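Local structure of trichothecene 3-O-acetyltransferase (Gibberella zeae, 2RKV) at residues 244-247 / 248-252; 260-263 / 264-268; 323-327 / 328-332. The protein probably transfers an acetyl group from acetyl coenzyme A to the C3 hydroxyl of trichothecene mycotoxins. All coordinates share one frame; numbering follows the deposited sequence.

The three contacts are local turns of neighbouring helices on one side of the chain's centre, and they follow one another in sequence. Interaction 1 is the C-terminal part of helix 238-249, interaction 2 the start of the next helix, 261-277, and interaction 3 the junction between helices 319-324 and 327-335. Their centres are 9 to 10 Å apart. Interactions 1 and 2 both bind coenzyme A through the same 3'-phosphate oxygen. Interaction 3 touches both helices that grip this phosphate: Gly328 meets Thr251, Thr330 meets Ala267, and Leu327 lies against Leu244 and Phe268. The cofactor-binding turns are thus packed against each other and against helix 327-335.

Interaction 1 of 3, residues 244-247 / 248-252; sequences LKDA and ATKTL. With COA (coenzyme A), chain B.
The contact between residues 244-247 and 248-252 is a local one, the last turns of helix 238-249 and the turn that follows, at the edge of the coenzyme A site. Thr249 OG1 crosses beside Lys245 CG, one turn back, and bonds the lysine's carbonyl. That oxygen, Lys245 O, accepts two bonds from Thr249: the backbone N at 2.8 Å and the hydroxyl OG1, also at 2.8 Å. The hydroxyl comes from above the carbonyl plane, 42° out of it, and not on a lone pair. With OG1 beside its own backbone N (chi1 -62°), Thr249 can fold this hydroxyl back onto the preceding turn. Next along the helix, Asp246 and Lys250 form a salt bridge on an exposed face; Lys250 NZ lies 3.4 Å from Asp246 OD2, a weak bond, while the lysine's CE runs past OD1. Thr251 sends OG1 back to Ala247 O at 2.9 Å, this time in the carbonyl plane and on a lone pair. The same hydroxyl accepts from Gly328 N, so one side chain ties this turn to the start of helix 327-335. On the buried side Leu244 and Ala248 face helix 261-277, touching Leu265 and Ala264 respectively. Lys245 is drawn out toward the cofactor: CG stands anti to the backbone N (chi1 -171°), and the chain continues fully extended to place NZ 2.8 Å from O9A of the 3'-phosphate of coenzyme A. Thr261 shares that oxygen, and the lysine and the helix start would together offset the phosphate's charge. The arrangement is that of a helix C-terminus with side-chain hydroxyls bonded to carbonyls of its last turns, here bordering the coenzyme A 3'-phosphate site of a BAHD acyltransferase.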
ATOM      1  N   LEU A 244     -13.890  19.073  -1.248  1.00 12.95           N
ATOM      2  CA  LEU A 244     -14.300  17.952  -0.393  1.00 12.40           C
ATOM      3  C   LEU A 244     -13.969  18.221   1.077  1.00 12.23           C
ATOM      4  O   LEU A 244     -14.805  18.000   1.962  1.00 12.63           O
ATOM      5  CB  LEU A 244     -13.626  16.645  -0.840  1.00 12.35           C
ATOM      6  CG  LEU A 244     -14.177  16.019  -2.126  1.00 12.83           C
ATOM      7  CD1 LEU A 244     -13.337  14.803  -2.530  1.00 12.81           C
ATOM      8  CD2 LEU A 244     -15.656  15.636  -1.963  1.00 12.10           C
ATOM      9  N   LYS A 245     -12.761  18.711   1.343  1.00 12.03           N
ATOM     10  CA  LYS A 245     -12.395  19.004   2.731  1.00 11.80           C
ATOM     11  C   LYS A 245     -13.273  20.121   3.307  1.00 11.99           C
ATOM     12  O   LYS A 245     -13.707  20.026   4.454  1.00 12.44           O
ATOM     13  CB  LYS A 245     -10.920  19.367   2.870  1.00 11.77           C
ATOM     14  CG  LYS A 245     -10.478  19.466   4.322  1.00 11.17           C
ATOM     15  CD  LYS A 245      -9.041  19.915   4.431  1.00 11.29           C
ATOM     16  CE  LYS A 245      -8.596  19.992   5.886  1.00 13.64           C
ATOM     17  NZ  LYS A 245      -7.177  20.408   5.982  1.00 10.89           N
ATOM     18  N   ASP A 246     -13.535  21.154   2.503  1.00 12.39           N
ATOM     19  CA  ASP A 246     -14.445  22.244   2.893  1.00 12.69           C
ATOM     20  C   ASP A 246     -15.830  21.692   3.277  1.00 12.74           C
ATOM     21  O   ASP A 246     -16.377  22.014   4.353  1.00 12.85           O
ATOM     22  CB  ASP A 246     -14.538  23.276   1.753  1.00 12.76           C
ATOM     23  CG  ASP A 246     -15.531  24.408   2.042  1.00 14.94           C
ATOM     24  OD1 ASP A 246     -15.424  25.085   3.087  1.00 15.44           O
ATOM     25  OD2 ASP A 246     -16.418  24.636   1.189  1.00 15.81           O
ATOM     26  N   ALA A 247     -16.376  20.830   2.415  1.00 12.76           N
ATOM     27  CA  ALA A 247     -17.701  20.219   2.617  1.00 12.72           C
ATOM     28  C   ALA A 247     -17.788  19.403   3.912  1.00 12.77           C
ATOM     29  O   ALA A 247     -18.773  19.485   4.645  1.00 12.93           O
ATOM     30  CB  ALA A 247     -18.068  19.365   1.417  1.00 12.87           C
ATOM     31  N   ALA A 248     -16.739  18.624   4.185  1.00 11.90           N
ATOM     32  CA  ALA A 248     -16.617  17.863   5.422  1.00 11.91           C
ATOM     33  C   ALA A 248     -16.467  18.758   6.652  1.00 11.53           C
ATOM     34  O   ALA A 248     -17.129  18.544   7.665  1.00 11.79           O
ATOM     35  CB  ALA A 248     -15.438  16.906   5.329  1.00 11.01           C
ATOM     36  N   THR A 249     -15.594  19.759   6.554  1.00 11.57           N
ATOM     37  CA  THR A 249     -15.282  20.652   7.678  1.00 11.50           C
ATOM     38  C   THR A 249     -16.533  21.404   8.148  1.00 12.17           C
ATOM     39  O   THR A 249     -16.729  21.617   9.345  1.00 12.47           O
ATOM     40  CB  THR A 249     -14.136  21.616   7.296  1.00 11.77           C
ATOM     41  OG1 THR A 249     -12.959  20.845   7.009  1.00 10.60           O
ATOM     42  CG2 THR A 249     -13.830  22.622   8.402  1.00 11.37           C
ATOM     43  N   LYS A 250     -17.391  21.765   7.195  1.00 12.43           N
ATOM     44  CA  LYS A 250     -18.640  22.461   7.503  1.00 13.89           C
ATOM     45  C   LYS A 250     -19.669  21.596   8.217  1.00 14.17           C
ATOM     46  O   LYS A 250     -20.647  22.126   8.760  1.00 14.84           O
ATOM     47  CB  LYS A 250     -19.271  22.995   6.228  1.00 14.13           C
ATOM     48  CG  LYS A 250     -18.644  24.250   5.704  1.00 16.09           C
ATOM     49  CD  LYS A 250     -19.297  24.582   4.378  1.00 19.30           C
ATOM     50  CE  LYS A 250     -18.854  25.917   3.861  1.00 21.92           C
ATOM     51  NZ  LYS A 250     -19.219  26.051   2.419  0.70 23.17           N
ATOM     52  N   THR A 251     -19.472  20.278   8.210  1.00 14.35           N
ATOM     53  CA  THR A 251     -20.497  19.358   8.714  1.00 14.69           C
ATOM     54  C   THR A 251     -19.989  18.349   9.752  1.00 15.12           C
ATOM     55  O   THR A 251     -20.504  17.234   9.850  1.00 15.53           O
ATOM     56  CB  THR A 251     -21.216  18.621   7.550  1.00 14.73           C
ATOM     57  OG1 THR A 251     -20.248  18.037   6.664  1.00 14.41           O
ATOM     58  CG2 THR A 251     -22.112  19.587   6.759  1.00 15.49           C
ATOM     59  N   LEU A 252     -18.993  18.745  10.537  1.00 15.33           N
ATOM     60  CA  LEU A 252     -18.379  17.839  11.501  1.00 16.17           C
ATOM     61  C   LEU A 252     -19.259  17.553  12.707  1.00 17.28           C
ATOM     62  O   LEU A 252     -20.052  18.407  13.119  1.00 17.29           O
ATOM     63  CB  LEU A 252     -17.039  18.404  11.970  1.00 15.50           C
ATOM     64  CG  LEU A 252     -15.979  18.503  10.875  1.00 15.55           C
ATOM     65  CD1 LEU A 252     -14.692  19.013  11.464  1.00 14.55           C
ATOM     66  CD2 LEU A 252     -15.772  17.147  10.212  1.00 14.33           C
TER
HETATM   67  N1A COA B 452      -6.318  22.135  13.116  1.00 15.07           N
HETATM   68  C2A COA B 452      -6.761  21.796  11.854  1.00 15.99           C
HETATM   69  N3A COA B 452      -6.203  20.725  11.184  1.00 14.28           N
HETATM   70  C4A COA B 452      -5.215  20.010  11.784  1.00 15.70           C
HETATM   71  C5A COA B 452      -4.758  20.336  13.063  1.00 15.89           C
HETATM   72  C6A COA B 452      -5.316  21.417  13.740  1.00 16.68           C
HETATM   73  N6A COA B 452      -4.717  21.900  14.832  1.00 17.10           N
HETATM   74  N7A COA B 452      -3.782  19.455  13.401  1.00 17.87           N
HETATM   75  C8A COA B 452      -3.613  18.588  12.374  1.00 16.54           C
HETATM   76  N9A COA B 452      -4.493  18.921  11.370  1.00 15.74           N
HETATM   77  C1B COA B 452      -4.621  18.280  10.054  1.00 17.37           C
HETATM   78  C2B COA B 452      -3.429  18.648   9.196  1.00 17.81           C
HETATM   79  O2B COA B 452      -3.576  19.923   8.641  1.00 17.47           O
HETATM   80  C3B COA B 452      -3.473  17.544   8.167  1.00 19.53           C
HETATM   81  O3B COA B 452      -4.536  17.777   7.294  1.00 19.85           O
HETATM   82  P3B COA B 452      -4.280  18.154   5.770  1.00 19.53           P
HETATM   83  O7A COA B 452      -3.441  17.055   5.152  1.00 20.36           O
HETATM   84  O8A COA B 452      -3.557  19.476   5.780  1.00 22.79           O
HETATM   85  O9A COA B 452      -5.619  18.285   5.099  1.00 18.47           O
HETATM   86  C4B COA B 452      -3.949  16.362   8.965  1.00 19.61           C
HETATM   87  O4B COA B 452      -4.585  16.865  10.132  1.00 19.26           O
HETATM   88  C5B COA B 452      -2.800  15.449   9.311  1.00 21.81           C
HETATM   89  O5B COA B 452      -3.482  14.342   9.806  1.00 23.93           O
HETATM   90  P1A COA B 452      -2.778  12.919   9.894  0.60 24.21           P
HETATM   91  O1A COA B 452      -1.345  13.061  10.403  0.60 21.19           O
HETATM   92  O2A COA B 452      -3.639  12.006  10.736  0.60 24.72           O
HETATM   93  O3A COA B 452      -2.577  12.432   8.385  1.00 19.92           O
HETATM   94  P2A COA B 452      -3.689  12.270   7.256  1.00 15.58           P
HETATM   95  O4A COA B 452      -3.182  12.958   6.010  1.00 13.93           O
HETATM   96  O5A COA B 452      -5.066  12.669   7.706  1.00 17.35           O
HETATM   97  O6A COA B 452      -3.690  10.694   7.016  1.00 16.27           O
HETATM   98  CBP COA B 452      -3.672   8.410   7.667  1.00 16.43           C
HETATM   99  CCP COA B 452      -4.244   9.796   7.959  1.00 14.97           C
HETATM  100  CDP COA B 452      -4.053   7.996   6.244  1.00 15.63           C
HETATM  101  CEP COA B 452      -4.294   7.398   8.626  1.00 16.86           C
HETATM  102  CAP COA B 452      -2.148   8.503   7.838  1.00 17.55           C
HETATM  103  OAP COA B 452      -1.805   8.880   9.157  1.00 19.31           O
HETATM  104  C9P COA B 452      -1.471   7.204   7.549  1.00 19.51           C
HETATM  105  O9P COA B 452      -1.295   6.287   8.590  1.00 18.71           O
HETATM  106  N8P COA B 452      -1.080   7.024   6.294  1.00 20.95           N
HETATM  107  C7P COA B 452      -0.453   5.809   5.837  1.00 22.78           C
HETATM  108  C6P COA B 452      -1.492   4.715   5.641  1.00 25.38           C
HETATM  109  C5P COA B 452      -0.748   3.517   5.133  1.00 27.88           C
HETATM  110  O5P COA B 452       0.292   3.141   5.714  1.00 29.96           O
HETATM  111  N4P COA B 452      -1.257   2.925   4.060  1.00 26.50           N

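Interaction 2 of 3, residues 260-263 / 264-268. With COA (coenzyme A), chain B.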
ATOM      1  N   SER A 260      -8.980  15.764   8.077  1.00  9.86           N
ATOM      2  CA  SER A 260      -7.957  15.996   7.063  1.00  9.73           C
ATOM      3  C   SER A 260      -8.508  15.852   5.646  1.00 10.28           C
ATOM      4  O   SER A 260      -9.612  15.317   5.422  1.00 10.26           O
ATOM      5  CB  SER A 260      -6.824  14.984   7.237  1.00  9.46           C
ATOM      6  OG  SER A 260      -7.269  13.669   6.954  1.00  9.22           O
ATOM      7  N   THR A 261      -7.703  16.305   4.686  1.00  9.92           N
ATOM      8  CA  THR A 261      -7.966  16.079   3.272  1.00 10.46           C
ATOM      9  C   THR A 261      -8.176  14.581   3.016  1.00 10.27           C
ATOM     10  O   THR A 261      -9.148  14.180   2.368  1.00 10.45           O
ATOM     11  CB  THR A 261      -6.790  16.628   2.413  1.00 10.59           C
ATOM     12  OG1 THR A 261      -6.664  18.042   2.627  1.00 11.49           O
ATOM     13  CG2 THR A 261      -7.032  16.385   0.938  1.00 11.23           C
ATOM     14  N   ASP A 262      -7.262  13.766   3.546  1.00 10.21           N
ATOM     15  CA  ASP A 262      -7.326  12.313   3.411  1.00  9.88           C
ATOM     16  C   ASP A 262      -8.623  11.744   4.012  1.00  9.82           C
ATOM     17  O   ASP A 262      -9.284  10.906   3.396  1.00  9.51           O
ATOM     18  CB  ASP A 262      -6.089  11.687   4.060  1.00 10.42           C
ATOM     19  CG  ASP A 262      -5.851  10.260   3.622  1.00 11.34           C
ATOM     20  OD1 ASP A 262      -6.696   9.387   3.943  1.00 11.86           O
ATOM     21  OD2 ASP A 262      -4.803  10.031   2.961  1.00 10.25           O
ATOM     22  N   ASP A 263      -8.997  12.220   5.201  1.00  9.37           N
ATOM     23  CA  ASP A 263     -10.283  11.853   5.820  1.00  9.60           C
ATOM     24  C   ASP A 263     -11.465  12.130   4.886  1.00  9.61           C
ATOM     25  O   ASP A 263     -12.365  11.296   4.717  1.00  9.73           O
ATOM     26  CB  ASP A 263     -10.544  12.689   7.073  1.00  9.39           C
ATOM     27  CG  ASP A 263      -9.648  12.334   8.251  1.00 10.57           C
ATOM     28  OD1 ASP A 263      -8.985  11.269   8.254  1.00 10.69           O
ATOM     29  OD2 ASP A 263      -9.607  13.162   9.183  1.00 10.86           O
ATOM     30  N   ALA A 264     -11.465  13.323   4.299  1.00  9.80           N
ATOM     31  CA  ALA A 264     -12.580  13.788   3.469  1.00 10.09           C
ATOM     32  C   ALA A 264     -12.744  12.921   2.217  1.00 10.74           C
ATOM     33  O   ALA A 264     -13.852  12.497   1.882  1.00 11.28           O
ATOM     34  CB  ALA A 264     -12.396  15.265   3.113  1.00 10.65           C
ATOM     35  N   LEU A 265     -11.635  12.634   1.535  1.00 10.21           N
ATOM     36  CA  LEU A 265     -11.701  11.773   0.355  1.00 10.71           C
ATOM     37  C   LEU A 265     -12.108  10.352   0.729  1.00 10.60           C
ATOM     38  O   LEU A 265     -12.921   9.727   0.048  1.00 10.79           O
ATOM     39  CB  LEU A 265     -10.371  11.760  -0.413  1.00 10.48           C
ATOM     40  CG  LEU A 265     -10.414  10.926  -1.706  1.00 10.93           C
ATOM     41  CD1 LEU A 265     -11.587  11.308  -2.624  1.00 12.37           C
ATOM     42  CD2 LEU A 265      -9.085  10.964  -2.470  1.00 11.20           C
ATOM     43  N   SER A 266     -11.531   9.833   1.810  1.00 10.21           N
ATOM     44  CA  SER A 266     -11.898   8.505   2.291  1.00 10.26           C
ATOM     45  C   SER A 266     -13.415   8.438   2.565  1.00 10.52           C
ATOM     46  O   SER A 266     -14.087   7.485   2.145  1.00 10.69           O
ATOM     47  CB  SER A 266     -11.084   8.134   3.533  1.00 10.35           C
ATOM     48  OG  SER A 266      -9.686   8.128   3.241  1.00 10.37           O
ATOM     49  N   ALA A 267     -13.936   9.461   3.239  1.00 10.82           N
ATOM     50  CA  ALA A 267     -15.366   9.531   3.574  1.00 11.37           C
ATOM     51  C   ALA A 267     -16.242   9.611   2.321  1.00 11.72           C
ATOM     52  O   ALA A 267     -17.294   8.957   2.242  1.00 12.14           O
ATOM     53  CB  ALA A 267     -15.634  10.726   4.475  1.00 11.41           C
ATOM     54  N   PHE A 268     -15.800  10.415   1.354  1.00 11.42           N
ATOM     55  CA  PHE A 268     -16.521  10.621   0.103  1.00 11.95           C
ATOM     56  C   PHE A 268     -16.630   9.307  -0.670  1.00 12.39           C
ATOM     57  O   PHE A 268     -17.662   9.003  -1.276  1.00 12.49           O
ATOM     58  CB  PHE A 268     -15.810  11.699  -0.729  1.00 12.05           C
ATOM     59  CG  PHE A 268     -16.468  11.993  -2.043  1.00 12.08           C
ATOM     60  CD1 PHE A 268     -17.670  12.699  -2.097  1.00 13.29           C
ATOM     61  CD2 PHE A 268     -15.875  11.577  -3.238  1.00 12.94           C
ATOM     62  CE1 PHE A 268     -18.276  12.978  -3.328  1.00 13.83           C
ATOM     63  CE2 PHE A 268     -16.469  11.853  -4.472  1.00 12.65           C
ATOM     64  CZ  PHE A 268     -17.678  12.549  -4.514  1.00 13.15           C
TER
HETATM   65  N1A COA B 452      -6.318  22.135  13.116  1.00 15.07           N
HETATM   66  C2A COA B 452      -6.761  21.796  11.854  1.00 15.99           C
HETATM   67  N3A COA B 452      -6.203  20.725  11.184  1.00 14.28           N
HETATM   68  C4A COA B 452      -5.215  20.010  11.784  1.00 15.70           C
HETATM   69  C5A COA B 452      -4.758  20.336  13.063  1.00 15.89           C
HETATM   70  C6A COA B 452      -5.316  21.417  13.740  1.00 16.68           C
HETATM   71  N6A COA B 452      -4.717  21.900  14.832  1.00 17.10           N
HETATM   72  N7A COA B 452      -3.782  19.455  13.401  1.00 17.87           N
HETATM   73  C8A COA B 452      -3.613  18.588  12.374  1.00 16.54           C
HETATM   74  N9A COA B 452      -4.493  18.921  11.370  1.00 15.74           N
HETATM   75  C1B COA B 452      -4.621  18.280  10.054  1.00 17.37           C
HETATM   76  C2B COA B 452      -3.429  18.648   9.196  1.00 17.81           C
HETATM   77  O2B COA B 452      -3.576  19.923   8.641  1.00 17.47           O
HETATM   78  C3B COA B 452      -3.473  17.544   8.167  1.00 19.53           C
HETATM   79  O3B COA B 452      -4.536  17.777   7.294  1.00 19.85           O
HETATM   80  P3B COA B 452      -4.280  18.154   5.770  1.00 19.53           P
HETATM   81  O7A COA B 452      -3.441  17.055   5.152  1.00 20.36           O
HETATM   82  O8A COA B 452      -3.557  19.476   5.780  1.00 22.79           O
HETATM   83  O9A COA B 452      -5.619  18.285   5.099  1.00 18.47           O
HETATM   84  C4B COA B 452      -3.949  16.362   8.965  1.00 19.61           C
HETATM   85  O4B COA B 452      -4.585  16.865  10.132  1.00 19.26           O
HETATM   86  C5B COA B 452      -2.800  15.449   9.311  1.00 21.81           C
HETATM   87  O5B COA B 452      -3.482  14.342   9.806  1.00 23.93           O
HETATM   88  P1A COA B 452      -2.778  12.919   9.894  0.60 24.21           P
HETATM   89  O1A COA B 452      -1.345  13.061  10.403  0.60 21.19           O
HETATM   90  O2A COA B 452      -3.639  12.006  10.736  0.60 24.72           O
HETATM   91  O3A COA B 452      -2.577  12.432   8.385  1.00 19.92           O
HETATM   92  P2A COA B 452      -3.689  12.270   7.256  1.00 15.58           P
HETATM   93  O4A COA B 452      -3.182  12.958   6.010  1.00 13.93           O
HETATM   94  O5A COA B 452      -5.066  12.669   7.706  1.00 17.35           O
HETATM   95  O6A COA B 452      -3.690  10.694   7.016  1.00 16.27           O
HETATM   96  CBP COA B 452      -3.672   8.410   7.667  1.00 16.43           C
HETATM   97  CCP COA B 452      -4.244   9.796   7.959  1.00 14.97           C
HETATM   98  CDP COA B 452      -4.053   7.996   6.244  1.00 15.63           C
HETATM   99  CEP COA B 452      -4.294   7.398   8.626  1.00 16.86           C
HETATM  100  CAP COA B 452      -2.148   8.503   7.838  1.00 17.55           C
HETATM  101  OAP COA B 452      -1.805   8.880   9.157  1.00 19.31           O
HETATM  102  C9P COA B 452      -1.471   7.204   7.549  1.00 19.51           C
HETATM  103  O9P COA B 452      -1.295   6.287   8.590  1.00 18.71           O
HETATM  104  N8P COA B 452      -1.080   7.024   6.294  1.00 20.95           N
HETATM  105  C7P COA B 452      -0.453   5.809   5.837  1.00 22.78           C
HETATM  106  C6P COA B 452      -1.492   4.715   5.641  1.00 25.38           C
HETATM  107  C5P COA B 452      -0.748   3.517   5.133  1.00 27.88           C
HETATM  108  O5P COA B 452       0.292   3.141   5.714  1.00 29.96           O
HETATM  109  N4P COA B 452      -1.257   2.925   4.060  1.00 26.50           N
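Asp262 and Ser266 meet one turn apart in the first turns of helix 261-277, where the packing is tight. Asp262 O takes two bonds from Ser266, the backbone N at 3.0 Å and OG at 2.8 Å, and the two donors reach it from opposite faces of the carbonyl plane. Ser266 OG, held beside its own backbone N, stands 39° out of that plane. Around this turn the small side chains of Ala264 and Ala267 lie close over the backbone, Ala264 CB being 3.5 Å from Thr261 O. Ala267 also rests on Leu327, Thr330 and Ala331 of helix 327-335, while Leu265 and Ser266 are covered by Phe414. The less enclosed place is Thr261, alone among these residues in being partly exposed; it sits beside the cofactor with Met241 and Lys245 against it. Ser260 is the N-cap and forms a capping box with Asp263: Asp263 N donates to Ser260 OG at 2.9 Å, and Ser260 N donates to Asp263 OD2, met from 49° above the carboxylate plane. Beyond the box, Asp263 makes salt bridges to Arg335 and Arg291, and Asp262 pairs with Arg291 and with Ser379. Ser260 OG, set between its backbone N and carbonyl carbon (chi1 67°), also donates to O5A of the coenzyme A pyrophosphate, at an unusually short 2.5 Å. One residue on, Thr261 grips O9A of the 3'-phosphate with both its backbone N and its OG1, the latter at 2.7 Å. Anionic oxygens there would be favoured by the helix start, and Arg335 also bonds the cofactor. The chemistry implies that the helix start donates to the pyrophosphate and the 3'-phosphate alike, while its cap is held by the box and the salt bridges of Asp263.

Interaction 3 of 3, residues 323-327 / 328-332; sequences ANESL and GATAS
Glu325 and Thr330 cross at an angle, the glutamate reaching over Ala329 to the threonine hydroxyl. The carboxylate gets there from a CG lying between the backbone N and the carbonyl carbon (chi1 72°), beyond which the chain is extended. Thr330 OG1 donates to Glu325 OE2 at 2.7 Å, arriving on the anti side and 15° out of the carboxylate plane. Along the way the carboxylate carbon CD of Glu325 passes 3.7 Å from Ala329 CB, the methyl lying against it. A second charge, Arg333, forms a salt bridge with the same OE2, and Lys271 donates to Thr330 OG1. Ser326 has much the same first torsion but a different task: it is the N-cap of helix 327-335, just after helix 319-324 has ended, and its OG accepts from Ala329 N at 3.0 Å with an N-H...O angle of 152°. The hydroxyl oxygen OG of Ser326 lies 3.3 Å from Ala329 CB, which brings the methyl between the cap and the glutamate. Leu327, with CG anti to its backbone N, carries its methyls onto Leu244, Ala247 and Ala248 of helix 238-249 and Ala267 and Phe268 of helix 261-277. One turn further on, Ser332 N and OG both bind Gly328 O, from opposite faces of its plane.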
ATOM      1  N   ALA A 323     -24.617   6.478   3.223  1.00 14.82           N
ATOM      2  CA  ALA A 323     -25.019   7.171   2.003  1.00 15.34           C
ATOM      3  C   ALA A 323     -25.714   8.500   2.321  1.00 15.76           C
ATOM      4  O   ALA A 323     -25.478   9.516   1.661  1.00 15.83           O
ATOM      5  CB  ALA A 323     -25.946   6.274   1.174  1.00 15.28           C
ATOM      6  N   ASN A 324     -26.553   8.487   3.354  1.00 16.50           N
ATOM      7  CA  ASN A 324     -27.456   9.605   3.611  1.00 17.26           C
ATOM      8  C   ASN A 324     -26.955  10.713   4.545  1.00 17.10           C
ATOM      9  O   ASN A 324     -27.427  11.854   4.461  1.00 17.35           O
ATOM     10  CB  ASN A 324     -28.834   9.086   4.039  1.00 17.72           C
ATOM     11  CG  ASN A 324     -29.535   8.326   2.918  1.00 20.20           C
ATOM     12  OD1 ASN A 324     -29.526   8.753   1.755  1.00 24.03           O
ATOM     13  ND2 ASN A 324     -30.118   7.185   3.254  1.00 23.72           N
ATOM     14  N   GLU A 325     -26.005  10.387   5.422  1.00 16.05           N
ATOM     15  CA  GLU A 325     -25.463  11.372   6.356  1.00 15.63           C
ATOM     16  C   GLU A 325     -24.543  12.373   5.639  1.00 15.02           C
ATOM     17  O   GLU A 325     -24.162  12.146   4.484  1.00 15.00           O
ATOM     18  CB  GLU A 325     -24.753  10.678   7.517  1.00 15.69           C
ATOM     19  CG  GLU A 325     -23.419  10.034   7.136  1.00 15.22           C
ATOM     20  CD  GLU A 325     -22.754   9.302   8.290  1.00 15.84           C
ATOM     21  OE1 GLU A 325     -23.365   9.174   9.378  1.00 15.71           O
ATOM     22  OE2 GLU A 325     -21.604   8.844   8.101  1.00 15.30           O
ATOM     23  N   SER A 326     -24.202  13.478   6.310  1.00 14.44           N
ATOM     24  CA  SER A 326     -23.325  14.496   5.719  1.00 13.78           C
ATOM     25  C   SER A 326     -21.916  13.947   5.489  1.00 13.09           C
ATOM     26  O   SER A 326     -21.538  12.932   6.082  1.00 13.09           O
ATOM     27  CB  SER A 326     -23.232  15.726   6.624  1.00 14.02           C
ATOM     28  OG  SER A 326     -22.559  15.412   7.831  1.00 13.34           O
ATOM     29  N   LEU A 327     -21.145  14.627   4.642  1.00 12.43           N
ATOM     30  CA  LEU A 327     -19.748  14.229   4.419  1.00 11.95           C
ATOM     31  C   LEU A 327     -18.943  14.337   5.710  1.00 11.42           C
ATOM     32  O   LEU A 327     -18.126  13.463   6.021  1.00 11.42           O
ATOM     33  CB  LEU A 327     -19.091  15.068   3.320  1.00 12.16           C
ATOM     34  CG  LEU A 327     -17.709  14.565   2.863  1.00 11.80           C
ATOM     35  CD1 LEU A 327     -17.783  13.118   2.370  1.00 14.51           C
ATOM     36  CD2 LEU A 327     -17.089  15.484   1.805  1.00 11.58           C
ATOM     37  N   GLY A 328     -19.180  15.414   6.457  1.00 10.97           N
ATOM     38  CA  GLY A 328     -18.533  15.633   7.742  1.00 11.18           C
ATOM     39  C   GLY A 328     -18.847  14.573   8.779  1.00 11.40           C
ATOM     40  O   GLY A 328     -17.976  14.198   9.564  1.00 11.67           O
ATOM     41  N   ALA A 329     -20.096  14.093   8.798  1.00 11.26           N
ATOM     42  CA  ALA A 329     -20.475  13.000   9.690  1.00 11.53           C
ATOM     43  C   ALA A 329     -19.623  11.763   9.391  1.00 11.54           C
ATOM     44  O   ALA A 329     -19.118  11.122  10.306  1.00 12.11           O
ATOM     45  CB  ALA A 329     -21.965  12.673   9.561  1.00 11.97           C
ATOM     46  N   THR A 330     -19.437  11.466   8.103  1.00 11.33           N
ATOM     47  CA  THR A 330     -18.678  10.277   7.699  1.00 11.49           C
ATOM     48  C   THR A 330     -17.186  10.469   7.991  1.00 11.43           C
ATOM     49  O   THR A 330     -16.519   9.559   8.508  1.00 11.52           O
ATOM     50  CB  THR A 330     -18.909   9.934   6.224  1.00 11.64           C
ATOM     51  OG1 THR A 330     -20.324   9.892   5.961  1.00 11.77           O
ATOM     52  CG2 THR A 330     -18.299   8.583   5.909  1.00 11.60           C
ATOM     53  N   ALA A 331     -16.674  11.661   7.693  1.00 11.42           N
ATOM     54  CA  ALA A 331     -15.257  11.961   7.937  1.00 10.94           C
ATOM     55  C   ALA A 331     -14.948  11.924   9.432  1.00 10.69           C
ATOM     56  O   ALA A 331     -13.879  11.462   9.845  1.00 10.52           O
ATOM     57  CB  ALA A 331     -14.872  13.307   7.335  1.00 10.97           C
ATOM     58  N   SER A 332     -15.902  12.389  10.243  1.00 10.59           N
ATOM     59  CA  SER A 332     -15.785  12.323  11.696  1.00 10.78           C
ATOM     60  C   SER A 332     -15.614  10.889  12.215  1.00 10.76           C
ATOM     61  O   SER A 332     -14.831  10.657  13.142  1.00 10.51           O
ATOM     62  CB  SER A 332     -16.981  13.012  12.364  1.00 11.31           C
ATOM     63  OG  SER A 332     -16.939  14.410  12.119  1.00 11.62           O
TER